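Geranylgeranyl pyrophosphate synthase (Corynebacterium glutamicum, PDB 3LMD) probably builds long-chain prenyl diphosphates in isoprenoid biosynthesis, as a magnesium-dependent member of the FPP/GGPP synthase family. Local coordinates at residues Met80-Phe88 / Leu331-Leu340. Numbering follows the deposited sequence.
Sequences MFALLASEF and LPDSTVKEAL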
ATOM      1  N   MET A  80      11.359 -17.411   9.079  1.00 24.64           N
ATOM      2  CA  MET A  80      12.206 -18.329   9.853  1.00 30.29           C
ATOM      3  C   MET A  80      12.838 -17.601  11.033  1.00 32.48           C
ATOM      4  O   MET A  80      12.894 -18.120  12.146  1.00 26.37           O
ATOM      5  CB  MET A  80      13.329 -18.939   8.971  1.00 27.12           C
ATOM      6  CG  MET A  80      14.156 -20.017   9.716  1.00 41.16           C
ATOM      7  SD  MET A  80      15.744 -20.517   8.922  1.00 41.87           S
ATOM      8  CE  MET A  80      16.818 -19.200   9.513  1.00 40.70           C
ATOM      9  N   PHE A  81      13.338 -16.391  10.785  1.00 27.47           N
ATOM     10  CA  PHE A  81      13.911 -15.580  11.862  1.00 27.29           C
ATOM     11  C   PHE A  81      12.873 -15.243  12.932  1.00 28.31           C
ATOM     12  O   PHE A  81      13.170 -15.306  14.122  1.00 25.73           O
ATOM     13  CB  PHE A  81      14.565 -14.300  11.310  1.00 23.69           C
ATOM     14  CG  PHE A  81      15.159 -13.418  12.404  1.00 27.59           C
ATOM     15  CD1 PHE A  81      15.951 -13.969  13.407  1.00 37.22           C
ATOM     16  CD2 PHE A  81      14.891 -12.069  12.451  1.00 23.38           C
ATOM     17  CE1 PHE A  81      16.486 -13.156  14.419  1.00 37.29           C
ATOM     18  CE2 PHE A  81      15.447 -11.247  13.443  1.00 24.11           C
ATOM     19  CZ  PHE A  81      16.229 -11.785  14.417  1.00 30.30           C
ATOM     20  N   ALA A  82      11.646 -14.909  12.525  1.00 24.87           N
ATOM     21  CA  ALA A  82      10.573 -14.639  13.502  1.00 24.99           C
ATOM     22  C   ALA A  82      10.294 -15.888  14.385  1.00 22.91           C
ATOM     23  O   ALA A  82      10.039 -15.778  15.610  1.00 25.98           O
ATOM     24  CB  ALA A  82       9.269 -14.237  12.776  1.00 25.36           C
ATOM     25  N   LEU A  83      10.310 -17.056  13.757  1.00 24.02           N
ATOM     26  CA  LEU A  83      10.074 -18.312  14.497  1.00 28.81           C
ATOM     27  C   LEU A  83      11.226 -18.580  15.497  1.00 30.52           C
ATOM     28  O   LEU A  83      10.976 -18.944  16.647  1.00 29.82           O
ATOM     29  CB  LEU A  83       9.920 -19.514  13.549  1.00 26.29           C
ATOM     30  CG  LEU A  83       8.766 -19.501  12.513  1.00 29.40           C
ATOM     31  CD1 LEU A  83       8.738 -20.728  11.619  1.00 28.61           C
ATOM     32  CD2 LEU A  83       7.396 -19.278  13.119  1.00 30.82           C
ATOM     33  N   LEU A  84      12.468 -18.411  15.050  1.00 27.81           N
ATOM     34  CA  LEU A  84      13.628 -18.528  15.948  1.00 27.96           C
ATOM     35  C   LEU A  84      13.543 -17.555  17.098  1.00 28.81           C
ATOM     36  O   LEU A  84      13.764 -17.930  18.272  1.00 28.69           O
ATOM     37  CB  LEU A  84      14.943 -18.365  15.155  1.00 25.16           C
ATOM     38  CG  LEU A  84      15.195 -19.474  14.127  1.00 30.42           C
ATOM     39  CD1 LEU A  84      16.394 -19.137  13.243  1.00 28.03           C
ATOM     40  CD2 LEU A  84      15.457 -20.769  14.891  1.00 33.54           C
ATOM     41  N   ALA A  85      13.217 -16.293  16.797  1.00 24.89           N
ATOM     42  CA  ALA A  85      13.072 -15.302  17.845  1.00 25.01           C
ATOM     43  C   ALA A  85      12.021 -15.719  18.863  1.00 29.33           C
ATOM     44  O   ALA A  85      12.164 -15.432  20.047  1.00 30.73           O
ATOM     45  CB  ALA A  85      12.679 -13.907  17.253  1.00 24.55           C
ATOM     46  N   SER A  86      10.938 -16.347  18.406  1.00 25.93           N
ATOM     47  CA  SER A  86       9.869 -16.739  19.329  1.00 25.96           C
ATOM     48  C   SER A  86      10.355 -17.802  20.324  1.00 29.46           C
ATOM     49  O   SER A  86       9.781 -17.966  21.381  1.00 29.92           O
ATOM     50  CB  SER A  86       8.619 -17.246  18.586  1.00 29.48           C
ATOM     51  OG  SER A  86       8.785 -18.597  18.164  1.00 29.12           O
ATOM     52  N   GLU A  87      11.431 -18.491  19.998  1.00 28.29           N
ATOM     53  CA  GLU A  87      11.949 -19.541  20.900  1.00 33.01           C
ATOM     54  C   GLU A  87      12.394 -18.952  22.230  1.00 40.78           C
ATOM     55  O   GLU A  87      12.597 -19.694  23.194  1.00 35.98           O
ATOM     56  CB  GLU A  87      13.096 -20.318  20.244  1.00 29.54           C
ATOM     57  CG  GLU A  87      12.624 -21.214  19.111  1.00 34.43           C
ATOM     58  CD  GLU A  87      11.865 -22.467  19.628  1.00 45.81           C
ATOM     59  OE1 GLU A  87      11.804 -22.673  20.852  1.00 45.77           O
ATOM     60  OE2 GLU A  87      11.369 -23.257  18.813  1.00 52.20           O
ATOM     61  N   PHE A  88      12.509 -17.622  22.301  1.00 32.64           N
ATOM     62  CA  PHE A  88      12.943 -16.972  23.531  1.00 33.74           C
ATOM     63  C   PHE A  88      11.799 -16.563  24.444  1.00 33.26           C
ATOM     64  O   PHE A  88      12.040 -16.015  25.507  1.00 36.16           O
ATOM     65  CB  PHE A  88      13.868 -15.759  23.252  1.00 34.76           C
ATOM     66  CG  PHE A  88      15.204 -16.142  22.690  1.00 34.74           C
ATOM     67  CD1 PHE A  88      16.255 -16.493  23.526  1.00 34.89           C
ATOM     68  CD2 PHE A  88      15.396 -16.201  21.309  1.00 26.94           C
ATOM     69  CE1 PHE A  88      17.495 -16.871  22.989  1.00 30.96           C
ATOM     70  CE2 PHE A  88      16.591 -16.557  20.758  1.00 25.99           C
ATOM     71  CZ  PHE A  88      17.677 -16.913  21.603  1.00 33.84           C
ATOM     72  N   LEU A 331      20.987 -12.180  25.300  1.00 31.63           N
ATOM     73  CA  LEU A 331      20.054 -13.303  25.267  1.00 32.84           C
ATOM     74  C   LEU A 331      20.675 -14.476  26.013  1.00 34.96           C
ATOM     75  O   LEU A 331      21.914 -14.628  26.038  1.00 35.07           O
ATOM     76  CB  LEU A 331      19.788 -13.748  23.806  1.00 30.59           C
ATOM     77  CG  LEU A 331      19.115 -12.695  22.922  1.00 32.61           C
ATOM     78  CD1 LEU A 331      19.071 -13.159  21.448  1.00 27.89           C
ATOM     79  CD2 LEU A 331      17.707 -12.379  23.432  1.00 29.57           C
ATOM     80  N   PRO A 332      19.817 -15.330  26.578  1.00 38.15           N
ATOM     81  CA  PRO A 332      20.290 -16.519  27.267  1.00 41.01           C
ATOM     82  C   PRO A 332      20.910 -17.524  26.320  1.00 44.52           C
ATOM     83  O   PRO A 332      20.444 -17.742  25.177  1.00 37.40           O
ATOM     84  CB  PRO A 332      19.016 -17.098  27.903  1.00 45.13           C
ATOM     85  CG  PRO A 332      17.922 -16.619  27.079  1.00 45.14           C
ATOM     86  CD  PRO A 332      18.353 -15.199  26.658  1.00 39.04           C
ATOM     87  N   ASP A 333      21.957 -18.150  26.819  1.00 33.69           N
ATOM     88  CA  ASP A 333      22.674 -19.157  26.098  1.00 37.34           C
ATOM     89  C   ASP A 333      21.718 -20.304  25.760  1.00 39.11           C
ATOM     90  O   ASP A 333      20.862 -20.675  26.581  1.00 36.31           O
ATOM     91  CB  ASP A 333      23.863 -19.585  26.960  1.00 44.46           C
ATOM     92  CG  ASP A 333      24.643 -18.362  27.511  1.00 55.84           C
ATOM     93  OD1 ASP A 333      24.312 -17.202  27.129  1.00 50.31           O
ATOM     94  OD2 ASP A 333      25.578 -18.542  28.317  1.00 39.97           O
ATOM     95  N   SER A 334      21.824 -20.813  24.535  1.00 32.80           N
ATOM     96  CA  SER A 334      20.897 -21.834  24.035  1.00 35.37           C
ATOM     97  C   SER A 334      21.304 -22.194  22.634  1.00 40.86           C
ATOM     98  O   SER A 334      22.075 -21.479  21.983  1.00 35.31           O
ATOM     99  CB  SER A 334      19.452 -21.326  24.020  1.00 41.27           C
ATOM    100  OG  SER A 334      19.319 -20.227  23.107  1.00 38.02           O
ATOM    101  N   THR A 335      20.792 -23.304  22.139  1.00 29.72           N
ATOM    102  CA  THR A 335      21.068 -23.720  20.794  1.00 32.65           C
ATOM    103  C   THR A 335      20.438 -22.763  19.816  1.00 27.40           C
ATOM    104  O   THR A 335      20.907 -22.622  18.729  1.00 32.38           O
ATOM    105  CB  THR A 335      20.533 -25.105  20.467  1.00 38.14           C
ATOM    106  OG1 THR A 335      19.153 -25.169  20.768  1.00 59.81           O
ATOM    107  CG2 THR A 335      21.253 -26.129  21.222  1.00 24.36           C
ATOM    108  N   VAL A 336      19.357 -22.127  20.209  1.00 28.35           N
ATOM    109  CA  VAL A 336      18.746 -21.161  19.280  1.00 32.80           C
ATOM    110  C   VAL A 336      19.656 -19.942  19.204  1.00 32.49           C
ATOM    111  O   VAL A 336      19.905 -19.419  18.130  1.00 32.18           O
ATOM    112  CB  VAL A 336      17.335 -20.763  19.688  1.00 31.70           C
ATOM    113  CG1 VAL A 336      16.759 -19.666  18.712  1.00 31.01           C
ATOM    114  CG2 VAL A 336      16.432 -21.995  19.636  1.00 38.51           C
ATOM    115  N   LYS A 337      20.166 -19.487  20.348  1.00 26.92           N
ATOM    116  CA  LYS A 337      21.132 -18.376  20.301  1.00 28.49           C
ATOM    117  C   LYS A 337      22.289 -18.679  19.363  1.00 32.18           C
ATOM    118  O   LYS A 337      22.706 -17.817  18.573  1.00 28.32           O
ATOM    119  CB  LYS A 337      21.652 -18.038  21.704  1.00 33.66           C
ATOM    120  CG  LYS A 337      22.719 -16.939  21.745  1.00 30.38           C
ATOM    121  CD  LYS A 337      22.856 -16.346  23.157  1.00 31.00           C
ATOM    122  CE  LYS A 337      24.315 -15.953  23.444  1.00 34.00           C
ATOM    123  NZ  LYS A 337      24.404 -15.241  24.772  1.00 35.18           N
ATOM    124  N   GLU A 338      22.829 -19.895  19.448  1.00 29.88           N
ATOM    125  CA  GLU A 338      23.991 -20.249  18.639  1.00 33.44           C
ATOM    126  C   GLU A 338      23.638 -20.434  17.158  1.00 38.19           C
ATOM    127  O   GLU A 338      24.478 -20.200  16.296  1.00 31.74           O
ATOM    128  CB  GLU A 338      24.690 -21.513  19.185  1.00 39.27           C
ATOM    129  CG  GLU A 338      25.439 -21.285  20.536  1.00 38.30           C
ATOM    130  CD  GLU A 338      26.291 -19.998  20.571  1.00 38.51           C
ATOM    131  OE1 GLU A 338      27.140 -19.779  19.669  1.00 39.60           O
ATOM    132  OE2 GLU A 338      26.114 -19.201  21.511  1.00 37.91           O
ATOM    133  N   ALA A 339      22.406 -20.867  16.872  1.00 34.84           N
ATOM    134  CA  ALA A 339      21.921 -20.945  15.491  1.00 32.35           C
ATOM    135  C   ALA A 339      21.840 -19.528  14.876  1.00 27.95           C
ATOM    136  O   ALA A 339      22.186 -19.322  13.703  1.00 31.58           O
ATOM    137  CB  ALA A 339      20.518 -21.613  15.466  1.00 32.97           C
ATOM    138  N   LEU A 340      21.383 -18.565  15.669  1.00 27.92           N
ATOM    139  CA  LEU A 340      21.359 -17.185  15.201  1.00 29.96           C
ATOM    140  C   LEU A 340      22.756 -16.702  14.951  1.00 32.54           C
ATOM    141  O   LEU A 340      23.014 -16.082  13.926  1.00 32.49           O
ATOM    142  CB  LEU A 340      20.637 -16.258  16.175  1.00 30.67           C
ATOM    143  CG  LEU A 340      19.144 -16.569  16.298  1.00 30.19           C
ATOM    144  CD1 LEU A 340      18.583 -15.770  17.420  1.00 28.50           C
ATOM    145  CD2 LEU A 340      18.391 -16.279  14.963  1.00 31.50           C
TER
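Lys337, whose CB lies near Phe88 CZ, carries its NZ away from that ring to several oxygens. NZ donates to Leu331 O at 2.9 Å. It also forms a salt bridge with Asp333 OD1 at 3.1 Å, meeting the carboxylate on its anti side and out of its plane. Leu328 O is a further acceptor. These bonds tie the connecting loop, and the end of helix 309-328, to helix 335-349. Ser334 is the N-cap of that helix. Its OG accepts from Lys337 N at 3.0 Å, with a nearly straight N-H...O angle of 166°.

The Phe88 ring packs beside this capped end. Its CG stands anti to the carbonyl carbon (chi1 -68°), which sends the ring across to the turn. Leu331 CD1 covers one face, 4.0 Å above the ring plane and shifted toward the rim. Pro332 O lies at the ring edge, in plane. Phe88 CE2 meets Leu340 CD1 at the ring edge, 4.0 Å away, and Val336 CG1 at 3.7 Å.

The contact joins two helices of the all-alpha isoprenoid synthase fold, away from the metal-binding residues. Segments 80-86 and 335-340 run roughly antiparallel, at 148°, and pack through apolar side chains. Val336 splits its branches: CG1 lies against the backbone O of Leu84 and, more loosely, its CD2, while CG2 sits 3.8 Å from Glu87 CB. Leu340 CD2 meets the edge of the Phe81 ring, 3.7 Å from CE1, and also touches Leu84 CD1. Helix 34-55 adds Ile40 against Leu84 and Leu36 against Val336. Leu225 of helix 219-246 packs on both Phe88 and Leu331.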